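Local coordinates for microcompartments protein (Halothece sp. PCC 7418, PDB 5VGU) that probably helps build the beta-carboxysome shell as a CcmK4 hexamer of the bacterial microcompartment family, able to form mixed hexamers with the related CcmK3, at residues S2-G7 / I45-V51; V6-K12 / A72-I78; M24-V30 / E53-M58. All blocks are in the same frame, centred on the assembly; numbering follows the deposited sequence.

Contact 1: residues S2-G7 / I45-V51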
ATOM      1  N   SER A   2     -17.965 -10.671  21.791  1.00 19.89           N
ATOM      2  CA  SER A   2     -19.271 -10.053  22.026  1.00 22.09           C
ATOM      3  C   SER A   2     -20.239 -10.473  20.934  1.00 21.82           C
ATOM      4  O   SER A   2     -19.854 -10.569  19.766  1.00 21.66           O
ATOM      5  CB  SER A   2     -19.161  -8.520  22.043  1.00 22.63           C
ATOM      6  OG  SER A   2     -20.434  -7.907  22.210  1.00 20.49           O
ATOM      7  N   LEU A   3     -21.500 -10.691  21.287  1.00 21.16           N
ATOM      8  CA  LEU A   3     -22.510 -10.984  20.279  1.00 27.23           C
ATOM      9  C   LEU A   3     -23.243  -9.734  19.799  1.00 25.59           C
ATOM     10  O   LEU A   3     -24.187  -9.850  19.003  1.00 23.77           O
ATOM     11  CB  LEU A   3     -23.507 -12.030  20.797  1.00 31.41           C
ATOM     12  CG  LEU A   3     -22.907 -13.434  21.026  1.00 34.65           C
ATOM     13  CD1 LEU A   3     -23.946 -14.392  21.617  1.00 38.86           C
ATOM     14  CD2 LEU A   3     -22.264 -14.043  19.771  1.00 34.70           C
ATOM     15  N   ASP A   4     -22.821  -8.545  20.250  1.00 20.33           N
ATOM     16  CA  ASP A   4     -23.378  -7.298  19.741  1.00 19.71           C
ATOM     17  C   ASP A   4     -23.284  -7.255  18.224  1.00 17.29           C
ATOM     18  O   ASP A   4     -22.328  -7.766  17.623  1.00 18.51           O
ATOM     19  CB  ASP A   4     -22.623  -6.079  20.304  1.00 20.10           C
ATOM     20  CG  ASP A   4     -22.974  -5.769  21.744  1.00 26.43           C
ATOM     21  OD1 ASP A   4     -23.814  -6.472  22.336  1.00 23.21           O
ATOM     22  OD2 ASP A   4     -22.395  -4.814  22.284  1.00 22.71           O
ATOM     23  N   ALA A   5     -24.247  -6.574  17.610  1.00 18.42           N
ATOM     24  CA  ALA A   5     -24.225  -6.366  16.171  1.00 16.70           C
ATOM     25  C   ALA A   5     -22.980  -5.600  15.757  1.00 18.63           C
ATOM     26  O   ALA A   5     -22.356  -4.885  16.555  1.00 16.71           O
ATOM     27  CB  ALA A   5     -25.447  -5.598  15.703  1.00 17.85           C
ATOM     28  N   VAL A   6     -22.627  -5.751  14.489  1.00 17.05           N
ATOM     29  CA  VAL A   6     -21.530  -4.994  13.904  1.00 16.60           C
ATOM     30  C   VAL A   6     -22.058  -4.220  12.699  1.00 18.17           C
ATOM     31  O   VAL A   6     -22.853  -4.730  11.902  1.00 20.21           O
ATOM     32  CB  VAL A   6     -20.315  -5.907  13.567  1.00 20.38           C
ATOM     33  CG1 VAL A   6     -20.657  -7.041  12.727  1.00 25.26           C
ATOM     34  CG2 VAL A   6     -19.189  -5.102  12.883  1.00 19.24           C
ATOM     35  N   GLY A   7     -21.646  -2.970  12.613  1.00 17.73           N
ATOM     36  CA  GLY A   7     -21.871  -2.158  11.428  1.00 18.00           C
ATOM     37  C   GLY A   7     -20.538  -1.767  10.819  1.00 16.85           C
ATOM     38  O   GLY A   7     -19.598  -1.416  11.540  1.00 17.57           O
ATOM     39  N   ILE A  45     -14.877   2.052   8.649  1.00 18.98           N
ATOM     40  CA  ILE A  45     -15.067   2.167  10.089  1.00 15.73           C
ATOM     41  C   ILE A  45     -16.000   1.050  10.542  1.00 16.48           C
ATOM     42  O   ILE A  45     -16.832   0.565   9.773  1.00 16.44           O
ATOM     43  CB  ILE A  45     -15.606   3.543  10.526  1.00 16.08           C
ATOM     44  CG1 ILE A  45     -16.809   3.977   9.661  1.00 19.87           C
ATOM     45  CG2 ILE A  45     -14.470   4.580  10.493  1.00 16.69           C
ATOM     46  CD1 ILE A  45     -17.478   5.239  10.147  1.00 18.73           C
ATOM     47  N   ILE A  46     -15.858   0.663  11.812  1.00 15.03           N
ATOM     48  CA  ILE A  46     -16.578  -0.463  12.402  1.00 17.10           C
ATOM     49  C   ILE A  46     -17.186   0.001  13.718  1.00 16.15           C
ATOM     50  O   ILE A  46     -16.479   0.501  14.603  1.00 15.44           O
ATOM     51  CB  ILE A  46     -15.669  -1.683  12.636  1.00 17.52           C
ATOM     52  CG1 ILE A  46     -15.042  -2.155  11.310  1.00 17.26           C
ATOM     53  CG2 ILE A  46     -16.454  -2.815  13.264  1.00 16.28           C
ATOM     54  CD1 ILE A  46     -13.702  -1.558  11.054  1.00 29.23           C
ATOM     55  N   ILE A  47     -18.483  -0.218  13.874  1.00 17.45           N
ATOM     56  CA  ILE A  47     -19.162   0.086  15.122  1.00 13.72           C
ATOM     57  C   ILE A  47     -19.758  -1.207  15.663  1.00 15.33           C
ATOM     58  O   ILE A  47     -20.032  -2.144  14.915  1.00 15.08           O
ATOM     59  CB  ILE A  47     -20.269   1.161  14.991  1.00 19.27           C
ATOM     60  CG1 ILE A  47     -21.294   0.759  13.925  1.00 19.24           C
ATOM     61  CG2 ILE A  47     -19.678   2.509  14.671  1.00 18.32           C
ATOM     62  CD1 ILE A  47     -22.545   1.624  13.909  1.00 19.34           C
ATOM     63  N   ARG A  48     -19.957  -1.237  16.981  1.00 16.28           N
ATOM     64  CA  ARG A  48     -20.632  -2.332  17.663  1.00 17.48           C
ATOM     65  C   ARG A  48     -21.712  -1.779  18.574  1.00 18.64           C
ATOM     66  O   ARG A  48     -21.581  -0.684  19.135  1.00 16.10           O
ATOM     67  CB  ARG A  48     -19.672  -3.159  18.507  1.00 17.90           C
ATOM     68  CG  ARG A  48     -18.498  -3.770  17.718  1.00 17.59           C
ATOM     69  CD  ARG A  48     -18.950  -4.836  16.695  1.00 17.13           C
ATOM     70  NE  ARG A  48     -19.576  -5.978  17.338  1.00 18.21           N
ATOM     71  CZ  ARG A  48     -18.945  -7.022  17.861  1.00 17.53           C
ATOM     72  NH1 ARG A  48     -17.624  -7.120  17.833  1.00 19.36           N
ATOM     73  NH2 ARG A  48     -19.654  -7.979  18.447  1.00 17.70           N
ATOM     74  N   GLY A  49     -22.751  -2.581  18.746  1.00 18.18           N
ATOM     75  CA  GLY A  49     -23.823  -2.260  19.664  1.00 18.66           C
ATOM     76  C   GLY A  49     -25.010  -3.171  19.429  1.00 17.80           C
ATOM     77  O   GLY A  49     -24.968  -4.109  18.617  1.00 19.11           O
ATOM     78  N   ASP A  50     -26.079  -2.895  20.176  1.00 20.64           N
ATOM     79  CA  ASP A  50     -27.336  -3.598  19.930  1.00 20.79           C
ATOM     80  C   ASP A  50     -27.790  -3.377  18.492  1.00 20.71           C
ATOM     81  O   ASP A  50     -27.583  -2.309  17.917  1.00 19.80           O
ATOM     82  CB  ASP A  50     -28.428  -3.140  20.907  1.00 25.71           C
ATOM     83  CG  ASP A  50     -28.174  -3.599  22.337  1.00 37.66           C
ATOM     84  OD1 ASP A  50     -27.392  -4.557  22.545  1.00 42.81           O
ATOM     85  OD2 ASP A  50     -28.769  -2.999  23.263  1.00 41.66           O
ATOM     86  N   VAL A  51     -28.402  -4.413  17.896  1.00 19.49           N
ATOM     87  CA  VAL A  51     -28.772  -4.343  16.482  1.00 19.22           C
ATOM     88  C   VAL A  51     -29.627  -3.118  16.166  1.00 21.17           C
ATOM     89  O   VAL A  51     -29.402  -2.442  15.154  1.00 22.47           O
ATOM     90  CB  VAL A  51     -29.445  -5.657  16.028  1.00 22.06           C
ATOM     91  CG1 VAL A  51     -30.880  -5.751  16.424  1.00 25.71           C
ATOM     92  CG2 VAL A  51     -29.419  -5.708  14.517  1.00 25.55           C
TER
HETATM   93  O   HOH W   1     -26.543  -6.822  21.709  1.00 32.53           O

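Contact 2: residues V6-K12 / A72-I78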
ATOM      1  N   VAL A   6     -22.627  -5.751  14.489  1.00 17.05           N
ATOM      2  CA  VAL A   6     -21.530  -4.994  13.904  1.00 16.60           C
ATOM      3  C   VAL A   6     -22.058  -4.220  12.699  1.00 18.17           C
ATOM      4  O   VAL A   6     -22.853  -4.730  11.902  1.00 20.21           O
ATOM      5  CB  VAL A   6     -20.315  -5.907  13.567  1.00 20.38           C
ATOM      6  CG1 VAL A   6     -20.657  -7.041  12.727  1.00 25.26           C
ATOM      7  CG2 VAL A   6     -19.189  -5.102  12.883  1.00 19.24           C
ATOM      8  N   GLY A   7     -21.646  -2.970  12.613  1.00 17.73           N
ATOM      9  CA  GLY A   7     -21.871  -2.158  11.428  1.00 18.00           C
ATOM     10  C   GLY A   7     -20.538  -1.767  10.819  1.00 16.85           C
ATOM     11  O   GLY A   7     -19.598  -1.416  11.540  1.00 17.57           O
ATOM     12  N   SER A   8     -20.481  -1.788   9.495  1.00 18.04           N
ATOM     13  CA  SER A   8     -19.272  -1.391   8.804  1.00 16.84           C
ATOM     14  C   SER A   8     -19.651  -0.513   7.629  1.00 17.63           C
ATOM     15  O   SER A   8     -20.563  -0.848   6.868  1.00 18.93           O
ATOM     16  CB  SER A   8     -18.472  -2.623   8.324  1.00 17.54           C
ATOM     17  OG  SER A   8     -17.273  -2.209   7.675  1.00 21.81           O
ATOM     18  N   LEU A   9     -18.921   0.579   7.479  1.00 19.55           N
ATOM     19  CA  LEU A   9     -19.163   1.567   6.440  1.00 17.53           C
ATOM     20  C   LEU A   9     -17.821   1.999   5.870  1.00 17.56           C
ATOM     21  O   LEU A   9     -16.870   2.234   6.619  1.00 18.16           O
ATOM     22  CB  LEU A   9     -19.948   2.754   7.026  1.00 18.15           C
ATOM     23  CG  LEU A   9     -20.275   3.935   6.121  1.00 22.22           C
ATOM     24  CD1 LEU A   9     -21.560   4.577   6.591  1.00 24.14           C
ATOM     25  CD2 LEU A   9     -19.144   4.951   6.127  1.00 18.04           C
ATOM     26  N   GLU A  10     -17.762   2.151   4.549  1.00 19.67           N
ATOM     27  CA  GLU A  10     -16.520   2.462   3.862  1.00 17.48           C
ATOM     28  C   GLU A  10     -16.751   3.617   2.900  1.00 18.87           C
ATOM     29  O   GLU A  10     -17.708   3.591   2.116  1.00 19.60           O
ATOM     30  CB  GLU A  10     -16.005   1.202   3.128  1.00 16.98           C
ATOM     31  CG  GLU A  10     -14.663   1.305   2.452  1.00 21.05           C
ATOM     32  CD  GLU A  10     -14.172  -0.056   1.959  1.00 22.09           C
ATOM     33  OE1 GLU A  10     -14.176  -1.011   2.764  1.00 19.43           O
ATOM     34  OE2 GLU A  10     -13.775  -0.149   0.774  1.00 21.92           O
ATOM     35  N   THR A  11     -15.876   4.632   2.965  1.00 18.27           N
ATOM     36  CA  THR A  11     -15.978   5.819   2.123  1.00 18.33           C
ATOM     37  C   THR A  11     -14.750   5.968   1.237  1.00 20.96           C
ATOM     38  O   THR A  11     -13.670   5.451   1.524  1.00 19.29           O
ATOM     39  CB  THR A  11     -16.120   7.106   2.954  1.00 17.35           C
ATOM     40  OG1 THR A  11     -14.940   7.315   3.748  1.00 19.41           O
ATOM     41  CG2 THR A  11     -17.328   7.048   3.882  1.00 20.20           C
ATOM     42  N   LYS A  12     -14.923   6.727   0.162  1.00 20.34           N
ATOM     43  CA  LYS A  12     -13.793   7.273  -0.571  1.00 20.62           C
ATOM     44  C   LYS A  12     -13.361   8.547   0.145  1.00 19.49           C
ATOM     45  O   LYS A  12     -14.141   9.502   0.243  1.00 19.96           O
ATOM     46  CB  LYS A  12     -14.184   7.556  -2.020  1.00 23.90           C
ATOM     47  CG  LYS A  12     -13.011   7.945  -2.930  1.00 25.59           C
ATOM     48  CD  LYS A  12     -12.106   6.756  -3.215  1.00 30.51           C
ATOM     49  CE  LYS A  12     -11.257   7.002  -4.447  1.00 37.71           C
ATOM     50  NZ  LYS A  12     -10.649   5.731  -4.946  1.00 47.06           N
ATOM     51  N   ALA A  72     -17.529  10.032  -0.930  1.00 22.44           N
ATOM     52  CA  ALA A  72     -18.459   9.079  -1.513  1.00 24.13           C
ATOM     53  C   ALA A  72     -18.632   7.902  -0.572  1.00 22.78           C
ATOM     54  O   ALA A  72     -17.669   7.421   0.039  1.00 21.44           O
ATOM     55  CB  ALA A  72     -17.993   8.575  -2.895  1.00 24.47           C
ATOM     56  N   LEU A  73     -19.866   7.457  -0.453  1.00 20.93           N
ATOM     57  CA  LEU A  73     -20.174   6.239   0.278  1.00 20.02           C
ATOM     58  C   LEU A  73     -19.993   5.068  -0.683  1.00 22.82           C
ATOM     59  O   LEU A  73     -20.688   4.989  -1.701  1.00 23.70           O
ATOM     60  CB  LEU A  73     -21.602   6.295   0.814  1.00 20.90           C
ATOM     61  CG  LEU A  73     -22.107   5.005   1.446  1.00 21.68           C
ATOM     62  CD1 LEU A  73     -21.334   4.718   2.720  1.00 25.37           C
ATOM     63  CD2 LEU A  73     -23.607   5.080   1.688  1.00 22.14           C
ATOM     64  N   GLU A  74     -19.057   4.169  -0.377  1.00 19.24           N
ATOM     65  CA  GLU A  74     -18.794   3.049  -1.282  1.00 19.48           C
ATOM     66  C   GLU A  74     -19.583   1.795  -0.927  1.00 20.84           C
ATOM     67  O   GLU A  74     -20.077   1.108  -1.827  1.00 20.58           O
ATOM     68  CB  GLU A  74     -17.296   2.719  -1.294  1.00 20.99           C
ATOM     69  CG  GLU A  74     -16.423   3.882  -1.726  1.00 24.36           C
ATOM     70  CD  GLU A  74     -16.460   4.097  -3.236  1.00 29.46           C
ATOM     71  OE1 GLU A  74     -17.264   3.442  -3.933  1.00 28.94           O
ATOM     72  OE2 GLU A  74     -15.680   4.927  -3.722  1.00 33.19           O
ATOM     73  N   THR A  75     -19.682   1.447   0.354  1.00 19.87           N
ATOM     74  CA  THR A  75     -20.225   0.139   0.724  1.00 18.45           C
ATOM     75  C   THR A  75     -20.457   0.127   2.227  1.00 18.72           C
ATOM     76  O   THR A  75     -19.783   0.841   2.977  1.00 19.54           O
ATOM     77  CB  THR A  75     -19.272  -0.999   0.275  1.00 18.51           C
ATOM     78  OG1 THR A  75     -19.774  -2.293   0.660  1.00 19.64           O
ATOM     79  CG2 THR A  75     -17.851  -0.786   0.840  1.00 19.67           C
ATOM     80  N   TRP A  76     -21.450  -0.648   2.657  1.00 20.04           N
ATOM     81  CA  TRP A  76     -21.746  -0.775   4.080  1.00 20.13           C
ATOM     82  C   TRP A  76     -22.530  -2.060   4.315  1.00 18.00           C
ATOM     83  O   TRP A  76     -23.119  -2.636   3.395  1.00 17.25           O
ATOM     84  CB  TRP A  76     -22.523   0.443   4.620  1.00 22.24           C
ATOM     85  CG  TRP A  76     -23.914   0.584   4.054  1.00 20.14           C
ATOM     86  CD1 TRP A  76     -24.278   1.286   2.935  1.00 24.37           C
ATOM     87  CD2 TRP A  76     -25.125   0.036   4.593  1.00 21.78           C
ATOM     88  NE1 TRP A  76     -25.647   1.203   2.747  1.00 22.82           N
ATOM     89  CE2 TRP A  76     -26.181   0.440   3.750  1.00 24.06           C
ATOM     90  CE3 TRP A  76     -25.419  -0.754   5.706  1.00 23.53           C
ATOM     91  CZ2 TRP A  76     -27.498   0.065   3.979  1.00 26.88           C
ATOM     92  CZ3 TRP A  76     -26.736  -1.121   5.932  1.00 25.57           C
ATOM     93  CH2 TRP A  76     -27.753  -0.707   5.073  1.00 27.99           C
ATOM     94  N   VAL A  77     -22.521  -2.507   5.567  1.00 18.30           N
ATOM     95  CA  VAL A  77     -23.270  -3.696   5.950  1.00 18.51           C
ATOM     96  C   VAL A  77     -23.550  -3.641   7.442  1.00 18.91           C
ATOM     97  O   VAL A  77     -22.814  -3.018   8.212  1.00 18.15           O
ATOM     98  CB  VAL A  77     -22.518  -4.999   5.558  1.00 18.67           C
ATOM     99  CG1 VAL A  77     -21.395  -5.320   6.529  1.00 17.06           C
ATOM    100  CG2 VAL A  77     -23.511  -6.157   5.495  1.00 21.41           C
ATOM    101  N   ILE A  78     -24.615  -4.322   7.853  1.00 18.28           N
ATOM    102  CA  ILE A  78     -24.865  -4.640   9.252  1.00 19.14           C
ATOM    103  C   ILE A  78     -24.925  -6.157   9.376  1.00 21.00           C
ATOM    104  O   ILE A  78     -25.635  -6.826   8.615  1.00 20.69           O
ATOM    105  CB  ILE A  78     -26.171  -3.997   9.765  1.00 19.77           C
ATOM    106  CG1 ILE A  78     -26.054  -2.477   9.704  1.00 21.71           C
ATOM    107  CG2 ILE A  78     -26.481  -4.528  11.176  1.00 21.50           C
ATOM    108  CD1 ILE A  78     -27.347  -1.719   9.994  1.00 24.82           C
TER

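Contact 3: residues M24-V30 / E53-M58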
ATOM      1  N   MET A  24     -22.557   8.510  13.672  1.00 20.17           N
ATOM      2  CA  MET A  24     -22.963   7.209  14.197  1.00 19.27           C
ATOM      3  C   MET A  24     -22.989   7.211  15.712  1.00 20.08           C
ATOM      4  O   MET A  24     -24.003   6.843  16.328  1.00 20.20           O
ATOM      5  CB  MET A  24     -22.009   6.125  13.685  1.00 18.55           C
ATOM      6  CG  MET A  24     -22.217   5.724  12.261  1.00 21.63           C
ATOM      7  SD  MET A  24     -20.833   4.698  11.705  1.00 27.73           S
ATOM      8  CE  MET A  24     -21.567   3.837  10.326  1.00 24.93           C
ATOM      9  N   VAL A  25     -21.887   7.633  16.339  1.00 19.22           N
ATOM     10  CA  VAL A  25     -21.795   7.528  17.790  1.00 20.30           C
ATOM     11  C   VAL A  25     -22.612   8.614  18.478  1.00 19.46           C
ATOM     12  O   VAL A  25     -22.965   8.465  19.655  1.00 20.39           O
ATOM     13  CB  VAL A  25     -20.340   7.578  18.285  1.00 20.17           C
ATOM     14  CG1 VAL A  25     -19.586   6.349  17.781  1.00 17.79           C
ATOM     15  CG2 VAL A  25     -19.635   8.879  17.869  1.00 20.86           C
ATOM     16  N   LYS A  26     -22.965   9.682  17.767  1.00 20.70           N
ATOM     17  CA  LYS A  26     -23.842  10.680  18.357  1.00 22.28           C
ATOM     18  C   LYS A  26     -25.317  10.306  18.261  1.00 25.12           C
ATOM     19  O   LYS A  26     -26.126  10.874  19.002  1.00 24.04           O
ATOM     20  CB  LYS A  26     -23.610  12.039  17.695  1.00 22.08           C
ATOM     21  CG  LYS A  26     -22.361  12.735  18.190  1.00 21.02           C
ATOM     22  CD  LYS A  26     -22.110  13.985  17.424  1.00 25.39           C
ATOM     23  CE  LYS A  26     -20.940  14.754  18.032  1.00 25.50           C
ATOM     24  NZ  LYS A  26     -20.539  15.867  17.136  1.00 25.50           N
ATOM     25  N   THR A  27     -25.701   9.390  17.367  1.00 24.43           N
ATOM     26  CA  THR A  27     -27.116   9.084  17.168  1.00 27.90           C
ATOM     27  C   THR A  27     -27.542   7.733  17.704  1.00 28.50           C
ATOM     28  O   THR A  27     -28.680   7.603  18.159  1.00 30.51           O
ATOM     29  CB  THR A  27     -27.511   9.147  15.685  1.00 34.72           C
ATOM     30  OG1 THR A  27     -26.871   8.097  14.961  1.00 41.57           O
ATOM     31  CG2 THR A  27     -27.136  10.480  15.070  1.00 27.77           C
ATOM     32  N   GLY A  28     -26.686   6.713  17.647  1.00 24.19           N
ATOM     33  CA  GLY A  28     -27.000   5.413  18.206  1.00 28.73           C
ATOM     34  C   GLY A  28     -26.138   5.175  19.428  1.00 26.81           C
ATOM     35  O   GLY A  28     -25.047   5.743  19.555  1.00 28.25           O
ATOM     36  N   ARG A  29     -26.647   4.348  20.340  1.00 28.79           N
ATOM     37  CA  ARG A  29     -25.881   3.881  21.496  1.00 26.24           C
ATOM     38  C   ARG A  29     -24.923   2.798  21.006  1.00 23.81           C
ATOM     39  O   ARG A  29     -25.118   1.594  21.194  1.00 22.67           O
ATOM     40  CB  ARG A  29     -26.812   3.374  22.593  1.00 29.79           C
ATOM     41  CG  ARG A  29     -27.782   4.440  23.096  1.00 33.19           C
ATOM     42  CD  ARG A  29     -28.612   3.936  24.266  1.00 55.30           C
ATOM     43  NE  ARG A  29     -27.807   3.884  25.485  1.00 77.08           N
ATOM     44  CZ  ARG A  29     -28.172   3.278  26.610  1.00 81.28           C
ATOM     45  NH1 ARG A  29     -29.344   2.661  26.692  1.00 78.99           N
ATOM     46  NH2 ARG A  29     -27.358   3.295  27.659  1.00 79.70           N
ATOM     47  N   VAL A  30     -23.884   3.258  20.304  1.00 19.73           N
ATOM     48  CA  VAL A  30     -22.922   2.370  19.673  1.00 20.34           C
ATOM     49  C   VAL A  30     -21.519   2.842  20.015  1.00 20.52           C
ATOM     50  O   VAL A  30     -21.298   3.996  20.396  1.00 19.63           O
ATOM     51  CB  VAL A  30     -23.107   2.308  18.143  1.00 19.51           C
ATOM     52  CG1 VAL A  30     -24.509   1.836  17.799  1.00 22.52           C
ATOM     53  CG2 VAL A  30     -22.832   3.668  17.479  1.00 22.18           C
ATOM     54  N   GLU A  53     -29.696  -0.249  17.704  1.00 20.92           N
ATOM     55  CA  GLU A  53     -28.871   0.948  17.795  1.00 22.16           C
ATOM     56  C   GLU A  53     -27.891   1.035  16.623  1.00 21.61           C
ATOM     57  O   GLU A  53     -27.642   2.119  16.097  1.00 20.12           O
ATOM     58  CB  GLU A  53     -28.146   0.966  19.136  1.00 21.50           C
ATOM     59  CG  GLU A  53     -29.081   0.990  20.338  1.00 23.29           C
ATOM     60  CD  GLU A  53     -29.803   2.311  20.495  1.00 30.63           C
ATOM     61  OE1 GLU A  53     -29.352   3.327  19.924  1.00 26.02           O
ATOM     62  OE2 GLU A  53     -30.816   2.335  21.219  1.00 35.33           O
ATOM     63  N   VAL A  54     -27.358  -0.101  16.168  1.00 20.50           N
ATOM     64  CA  VAL A  54     -26.490  -0.087  14.989  1.00 18.41           C
ATOM     65  C   VAL A  54     -27.270   0.344  13.754  1.00 21.31           C
ATOM     66  O   VAL A  54     -26.751   1.073  12.901  1.00 19.69           O
ATOM     67  CB  VAL A  54     -25.823  -1.462  14.808  1.00 20.22           C
ATOM     68  CG1 VAL A  54     -25.093  -1.555  13.452  1.00 19.30           C
ATOM     69  CG2 VAL A  54     -24.865  -1.709  15.950  1.00 19.92           C
ATOM     70  N   LYS A  55     -28.536  -0.076  13.635  1.00 19.44           N
ATOM     71  CA  LYS A  55     -29.341   0.367  12.494  1.00 19.97           C
ATOM     72  C   LYS A  55     -29.505   1.881  12.496  1.00 19.91           C
ATOM     73  O   LYS A  55     -29.316   2.542  11.467  1.00 22.13           O
ATOM     74  CB  LYS A  55     -30.712  -0.318  12.508  1.00 22.54           C
ATOM     75  CG  LYS A  55     -30.676  -1.771  12.111  1.00 31.04           C
ATOM     76  CD  LYS A  55     -32.046  -2.442  12.331  1.00 39.31           C
ATOM     77  CE  LYS A  55     -33.138  -1.840  11.445  1.00 49.52           C
ATOM     78  NZ  LYS A  55     -34.467  -2.452  11.720  1.00 64.64           N
ATOM     79  N   THR A  56     -29.857   2.443  13.649  1.00 20.18           N
ATOM     80  CA  THR A  56     -30.043   3.886  13.758  1.00 24.41           C
ATOM     81  C   THR A  56     -28.745   4.630  13.478  1.00 21.46           C
ATOM     82  O   THR A  56     -28.739   5.649  12.772  1.00 22.18           O
ATOM     83  CB  THR A  56     -30.565   4.230  15.149  1.00 24.10           C
ATOM     84  OG1 THR A  56     -31.825   3.586  15.338  1.00 24.71           O
ATOM     85  CG2 THR A  56     -30.718   5.723  15.326  1.00 27.04           C
ATOM     86  N   ALA A  57     -27.642   4.164  14.072  1.00 21.22           N
ATOM     87  CA  ALA A  57     -26.346   4.797  13.824  1.00 20.94           C
ATOM     88  C   ALA A  57     -25.958   4.720  12.350  1.00 20.83           C
ATOM     89  O   ALA A  57     -25.443   5.695  11.781  1.00 21.18           O
ATOM     90  CB  ALA A  57     -25.269   4.154  14.693  1.00 22.07           C
ATOM     91  N   MET A  58     -26.174   3.563  11.718  1.00 21.68           N
ATOM     92  CA  MET A  58     -25.773   3.411  10.324  1.00 22.21           C
ATOM     93  C   MET A  58     -26.520   4.394   9.423  1.00 22.61           C
ATOM     94  O   MET A  58     -25.932   4.983   8.513  1.00 22.71           O
ATOM     95  CB  MET A  58     -26.015   1.965   9.869  1.00 20.32           C
ATOM     96  CG  MET A  58     -25.596   1.665   8.442  1.00 28.34           C
ATOM     97  SD  MET A  58     -23.811   1.838   8.172  1.00 28.12           S
ATOM     98  CE  MET A  58     -23.152   0.835   9.516  1.00 22.95           C
TER

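Contact 1: residues S2-G7 / I45-V51
Strands 5-7 and 45-49 pair antiparallel in the middle of the BMC-domain sheet, and the edge of the Arg48 guanidinium group ties the turn that leads into the first of them. The backbone pairing follows the textbook alternation: Gly7 and Ile47 form a hydrogen-bonded pair, with Gly7 N to Ile47 O and Ile47 N to Gly7 O both at 2.9 Å, and Val6 faces Arg48 in a non-hydrogen-bonded pair. On the face of Val6 and Arg48 the arginine turns back over the neighbouring strand. The bend at chi2 (-66°) brings Arg48 CD to 3.6 Å from Val6 CB, and that at chi3 (-63°) turns the NE, NH2 edge toward a row of carbonyls. Arg48 NH2 donates to Ser2 O at 2.9 Å and to Asp4 O at 2.8 Å, while Arg48 NE reaches Ala5 O at 3.1 Å. Ala5 O also accepts from Gly49 N, and the two donors come from opposite faces of its carbonyl plane. At the outer end a water donates to both Asp4 OD1 and Asp50 OD1, which probably eases the closeness of two like charges; Asp4 OD2 turns to Tyr94 OH. Val6 CG2 lies 3.6 Å from Ile46 CG2, the two side chains lying side by side and pointing the same way. Glu87 forms a salt bridge with Arg48 NH1, which also donates to Ile92 O. On the face of Ala5 and Ile47, helix 51-65 packs through Val54, and Ile47 also meets Met24 of helix 14-27; strand 30-39 continues the sheet beyond 42-49.

Contact 2: residues V6-K12 / A72-I78
A classic beta bulge interrupts the antiparallel pairing of strands 6-12 and 72-78 in the BMC-domain sheet, where Glu74 and Thr75 together face Glu10. Glu10 O receives Glu74 N at 2.9 Å, in the carbonyl plane, and a weak, longer bond from Thr75 N; on the other side of the residue, Glu10 N donates to Thr75 O. From this doubly used position the Glu10 side chain can be followed outward. Glu10 CB rests on the methyl of Thr75, 3.5 Å from Thr75 CG2. With CG opposite the backbone N (chi1 -175°) and the chain extended beyond it, Glu10 runs side by side with Thr75, and CG and CD both stay in contact with that same methyl, Glu10 CD at 3.9 Å from Thr75 CG2. At the tip, OE1 is hydrogen-bonded to Thr44 OG1 and to Phe14 N of a second subunit, while OE2 forms a salt bridge with Arg42. A buried carboxylate is thus satisfied by its own sheet and by the subunit interface at once. Replacing Glu10 by an alanine would probably leave Arg42 without its Glu10 salt bridge and Phe14 N of the adjoining subunit without its acceptor. Thr75 OG1 serves the same interface, bonding to Tyr69 O of the second subunit. The face of Leu9, Leu73 and Trp76 is largely apolar: Leu9 and Leu73 cross at about a right angle, and helix 51-65 lies against Leu73 and Trp76. Past the bulge the pairing goes on with its register shifted by one, and Lys12 N donates to Ala72 O at 2.8 Å. There the Glu74 chain, bent at chi2 (-77°), brings Glu74 OE2 to 3.5 Å from Lys12 CB.

Contact 3: residues M24-V30 / E53-M58
The Glu53 carboxylate lies alongside the Arg29 side chain, with the guanidinium plane turned 79° from its own. Above the carboxylate plane stands Arg29 N, which donates to Glu53 OE1 at 2.9 Å in an almost straight bond (176°). CB and CG of Arg29 brush the same oxygen, whereas the charged ends stay apart: Arg29 NE and Glu53 OE2 are separated by 5.4 Å. The glutamate therefore grips the backbone at the centre of an inverse gamma turn. Just before it, Gly28 leaves the helix tight against helix 51-65, where a side chain would run into Glu53 O and Ala57 CB. Deeper in, Val30 sets its two methyls against the helix, CG1 against Glu53 O and the Val54 CG2 methyl, Val30 CG2 at 3.7 Å from Ala57 CB. Met24 CG lies against Ala57 O at 3.3 Å, and the extended chain carries Met24 CE to a tight 3.5 Å from Met58 CE. Ile47 of strand 42-49 lies against Met24, Val30 and Ala57, and Leu9 of strand 5-12 against both methionines. The end of helix 14-27 and the turn after it pack on helix 51-65, on one face of an antiparallel sheet, the alpha/beta architecture of the BMC domain.

Contacts 1 and 2 lie on the two sides of strand 5-12, share Val6 and Gly7, and have centres about 13 Å apart; Ile45 N probably bonds to Leu9 O at 2.9 Å between them. Contact 3 lies in the helical layer against this sheet, its centre about 10 Å from that of contact 1 and about 14 Å from that of contact 2. Met58 joins all three: Met58 CE lies 3.8 Å from Gly7 CA, and Met58 CG 3.7 Å from Trp76 CE3. The general principle is layering, helices on one face of a sheet; on the other face contact 2 meets a second subunit, which probably ties this fold to the hexamer.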